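Local coordinates for bacteriophage virulence determinant (PDB 6GGR), which is a zinc-binding effector of the PipA family, probably a metalloprotease that Salmonella directs against NF-kappaB proteins of the host cell, at residues Asp159-Phe164 against Lys196-Thr201. Sequence-based numbering, arbitrary orientation.
Sequences DTTRSF and KEMGHT
His200 reaches across to Asp159 and gives it the hydrogen bond that joins the two segments: His200 NE2 donates to Asp159 OD2 over 2.6 Å. The bond is short but bent, 139° at the hydrogen. OD2 sits at the edge of the imidazole, close to the ring plane, and is approached on its syn side; carboxylate and ring are turned 56° against each other. The other oxygen of Asp159 works within its own segment. Asp159 is the N-cap of helix 160-173, and its OD1 accepts from Arg162 N at 3.2 Å, met from above the carboxylate plane. With chi1 at 73°, CG lies between the backbone N and the carbonyl carbon, folded back over the helix start, and the carboxylate is held through both oxygens. The other ring nitrogen, His200 ND1, hydrogen-bonds to Ser202 OG, which is also bonded to Arg162 NH2, a second grip that should limit rotation of the imidazole.

The apolar part is small. Thr161 CB stands oblique to the imidazole, and Thr161 CB and CG2 each lie 3.8 Å from His200 CD2; Thr161 CG2 is also 4.3 Å from Met198 CE. Between Met198 and His200 the chain turns through Gly199, whose positive phi completes the Schellman motif ending helix 186-197.

The contact thus ties the first turn of helix 160-173, which carries the zinc-binding residues His166 and His170, though no zinc is bound to this chain in the model, to the end of helix 186-197. Alongside, Arg162 bonds to Asn192 of that helix, while Met198 rests on Ala81 of helix 64-84.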
ATOM      1  N   ASP B 159       8.730 -10.833   0.445  1.00 29.94           N
ATOM      2  CA  ASP B 159       9.509 -11.212   1.613  1.00 28.24           C
ATOM      3  C   ASP B 159      10.213  -9.979   2.168  1.00 32.26           C
ATOM      4  O   ASP B 159      10.238  -8.914   1.546  1.00 37.18           O
ATOM      5  CB  ASP B 159      10.519 -12.319   1.277  1.00 39.31           C
ATOM      6  CG  ASP B 159      11.700 -11.819   0.461  1.00 38.19           C
ATOM      7  OD1 ASP B 159      11.514 -10.960  -0.428  1.00 35.46           O
ATOM      8  OD2 ASP B 159      12.826 -12.291   0.721  1.00 46.69           O
ATOM      9  N   THR B 160      10.787 -10.139   3.360  1.00 27.57           N
ATOM     10  CA  THR B 160      11.381  -9.003   4.061  1.00 33.47           C
ATOM     11  C   THR B 160      12.440  -8.324   3.201  1.00 28.27           C
ATOM     12  O   THR B 160      12.468  -7.093   3.085  1.00 27.83           O
ATOM     13  CB  THR B 160      11.982  -9.472   5.388  1.00 37.52           C
ATOM     14  OG1 THR B 160      10.967 -10.106   6.170  1.00 42.69           O
ATOM     15  CG2 THR B 160      12.560  -8.301   6.175  1.00 40.44           C
ATOM     16  N   THR B 161      13.320  -9.112   2.585  1.00 24.13           N
ATOM     17  CA  THR B 161      14.408  -8.532   1.805  1.00 26.72           C
ATOM     18  C   THR B 161      13.867  -7.634   0.700  1.00 26.28           C
ATOM     19  O   THR B 161      14.238  -6.458   0.606  1.00 26.22           O
ATOM     20  CB  THR B 161      15.286  -9.639   1.228  1.00 37.97           C
ATOM     21  OG1 THR B 161      15.739 -10.486   2.291  1.00 35.82           O
ATOM     22  CG2 THR B 161      16.498  -9.044   0.508  1.00 39.80           C
ATOM     23  N   ARG B 162      12.969  -8.166  -0.137  1.00 27.30           N
ATOM     24  CA  ARG B 162      12.415  -7.368  -1.228  1.00 30.34           C
ATOM     25  C   ARG B 162      11.707  -6.127  -0.699  1.00 28.66           C
ATOM     26  O   ARG B 162      11.894  -5.025  -1.225  1.00 26.47           O
ATOM     27  CB  ARG B 162      11.454  -8.206  -2.074  1.00 22.61           C
ATOM     28  CG  ARG B 162      10.905  -7.449  -3.283  1.00 27.50           C
ATOM     29  CD  ARG B 162      10.125  -8.348  -4.243  1.00 27.26           C
ATOM     30  NE  ARG B 162      10.986  -9.244  -5.017  1.00 29.94           N
ATOM     31  CZ  ARG B 162      11.616  -8.910  -6.143  1.00 28.82           C
ATOM     32  NH1 ARG B 162      11.501  -7.689  -6.646  1.00 26.57           N
ATOM     33  NH2 ARG B 162      12.370  -9.797  -6.776  1.00 28.12           N
ATOM     34  N   SER B 163      10.886  -6.283   0.340  1.00 33.53           N
ATOM     35  CA  SER B 163      10.134  -5.142   0.857  1.00 32.07           C
ATOM     36  C   SER B 163      11.071  -4.078   1.414  1.00 25.00           C
ATOM     37  O   SER B 163      10.891  -2.881   1.163  1.00 32.54           O
ATOM     38  CB  SER B 163       9.150  -5.604   1.929  1.00 29.89           C
ATOM     39  OG  SER B 163       8.305  -6.629   1.443  1.00 33.14           O
ATOM     40  N   PHE B 164      12.079  -4.500   2.182  1.00 24.43           N
ATOM     41  CA  PHE B 164      13.033  -3.550   2.748  1.00 28.39           C
ATOM     42  C   PHE B 164      13.801  -2.827   1.650  1.00 33.51           C
ATOM     43  O   PHE B 164      13.941  -1.599   1.678  1.00 29.79           O
ATOM     44  CB  PHE B 164      13.991  -4.280   3.691  1.00 32.32           C
ATOM     45  CG  PHE B 164      13.482  -4.404   5.101  1.00 34.14           C
ATOM     46  CD1 PHE B 164      12.220  -4.912   5.362  1.00 37.00           C
ATOM     47  CD2 PHE B 164      14.279  -4.026   6.170  1.00 34.63           C
ATOM     48  CE1 PHE B 164      11.759  -5.025   6.657  1.00 42.84           C
ATOM     49  CE2 PHE B 164      13.826  -4.142   7.466  1.00 36.65           C
ATOM     50  CZ  PHE B 164      12.565  -4.643   7.712  1.00 48.47           C
ATOM     51  N   LYS B 196      18.855  -9.888  -7.304  1.00 27.87           N
ATOM     52  CA  LYS B 196      19.599 -10.896  -8.057  1.00 37.27           C
ATOM     53  C   LYS B 196      21.094 -10.775  -7.804  1.00 38.22           C
ATOM     54  O   LYS B 196      21.799 -11.787  -7.719  1.00 27.50           O
ATOM     55  CB  LYS B 196      19.300 -10.780  -9.552  1.00 38.52           C
ATOM     56  CG  LYS B 196      17.923 -11.290  -9.961  1.00 35.67           C
ATOM     57  CD  LYS B 196      17.743 -12.768  -9.634  1.00 37.19           C
ATOM     58  CE  LYS B 196      16.435 -13.307 -10.197  1.00 38.49           C
ATOM     59  NZ  LYS B 196      16.138 -14.689  -9.714  1.00 44.79           N
ATOM     60  N   GLU B 197      21.599  -9.545  -7.687  1.00 31.35           N
ATOM     61  CA  GLU B 197      23.005  -9.356  -7.349  1.00 35.35           C
ATOM     62  C   GLU B 197      23.327  -9.859  -5.948  1.00 34.77           C
ATOM     63  O   GLU B 197      24.484 -10.201  -5.674  1.00 34.11           O
ATOM     64  CB  GLU B 197      23.384  -7.878  -7.475  1.00 33.24           C
ATOM     65  CG  GLU B 197      23.434  -7.363  -8.911  1.00 37.36           C
ATOM     66  CD  GLU B 197      23.862  -5.903  -9.004  1.00 39.48           C
ATOM     67  OE1 GLU B 197      24.062  -5.265  -7.950  1.00 38.55           O
ATOM     68  OE2 GLU B 197      24.003  -5.392 -10.136  1.00 35.70           O
ATOM     69  N   MET B 198      22.332  -9.913  -5.060  1.00 29.23           N
ATOM     70  CA  MET B 198      22.500 -10.428  -3.706  1.00 33.83           C
ATOM     71  C   MET B 198      22.369 -11.943  -3.626  1.00 34.20           C
ATOM     72  O   MET B 198      22.519 -12.502  -2.536  1.00 40.83           O
ATOM     73  CB  MET B 198      21.463  -9.797  -2.767  1.00 29.37           C
ATOM     74  CG  MET B 198      21.631  -8.306  -2.537  1.00 34.85           C
ATOM     75  SD  MET B 198      20.276  -7.623  -1.566  1.00 32.27           S
ATOM     76  CE  MET B 198      20.675  -8.299   0.045  1.00 33.79           C
ATOM     77  N   GLY B 199      22.082 -12.619  -4.735  1.00 30.87           N
ATOM     78  CA  GLY B 199      21.812 -14.039  -4.677  1.00 37.95           C
ATOM     79  C   GLY B 199      20.428 -14.378  -4.178  1.00 42.58           C
ATOM     80  O   GLY B 199      20.199 -15.507  -3.735  1.00 42.23           O
ATOM     81  N   HIS B 200      19.500 -13.429  -4.220  1.00 37.57           N
ATOM     82  CA  HIS B 200      18.121 -13.696  -3.834  1.00 30.76           C
ATOM     83  C   HIS B 200      17.414 -14.474  -4.940  1.00 28.92           C
ATOM     84  O   HIS B 200      17.406 -14.057  -6.102  1.00 37.09           O
ATOM     85  CB  HIS B 200      17.392 -12.387  -3.546  1.00 38.67           C
ATOM     86  CG  HIS B 200      16.211 -12.543  -2.641  1.00 39.39           C
ATOM     87  ND1 HIS B 200      14.969 -12.925  -3.100  1.00 41.73           N
ATOM     88  CD2 HIS B 200      16.084 -12.376  -1.303  1.00 38.09           C
ATOM     89  CE1 HIS B 200      14.125 -12.981  -2.084  1.00 45.38           C
ATOM     90  NE2 HIS B 200      14.777 -12.651  -0.983  1.00 40.84           N
ATOM     91  N   THR B 201      16.809 -15.604  -4.569  1.00 28.62           N
ATOM     92  CA  THR B 201      16.262 -16.552  -5.535  1.00 39.94           C
ATOM     93  C   THR B 201      14.919 -16.119  -6.120  1.00 43.03           C
ATOM     94  O   THR B 201      14.526 -16.633  -7.174  1.00 39.41           O
ATOM     95  CB  THR B 201      16.114 -17.924  -4.861  1.00 60.82           C
ATOM     96  OG1 THR B 201      17.404 -18.391  -4.447  1.00 62.61           O
ATOM     97  CG2 THR B 201      15.481 -18.957  -5.796  1.00 83.53           C
TER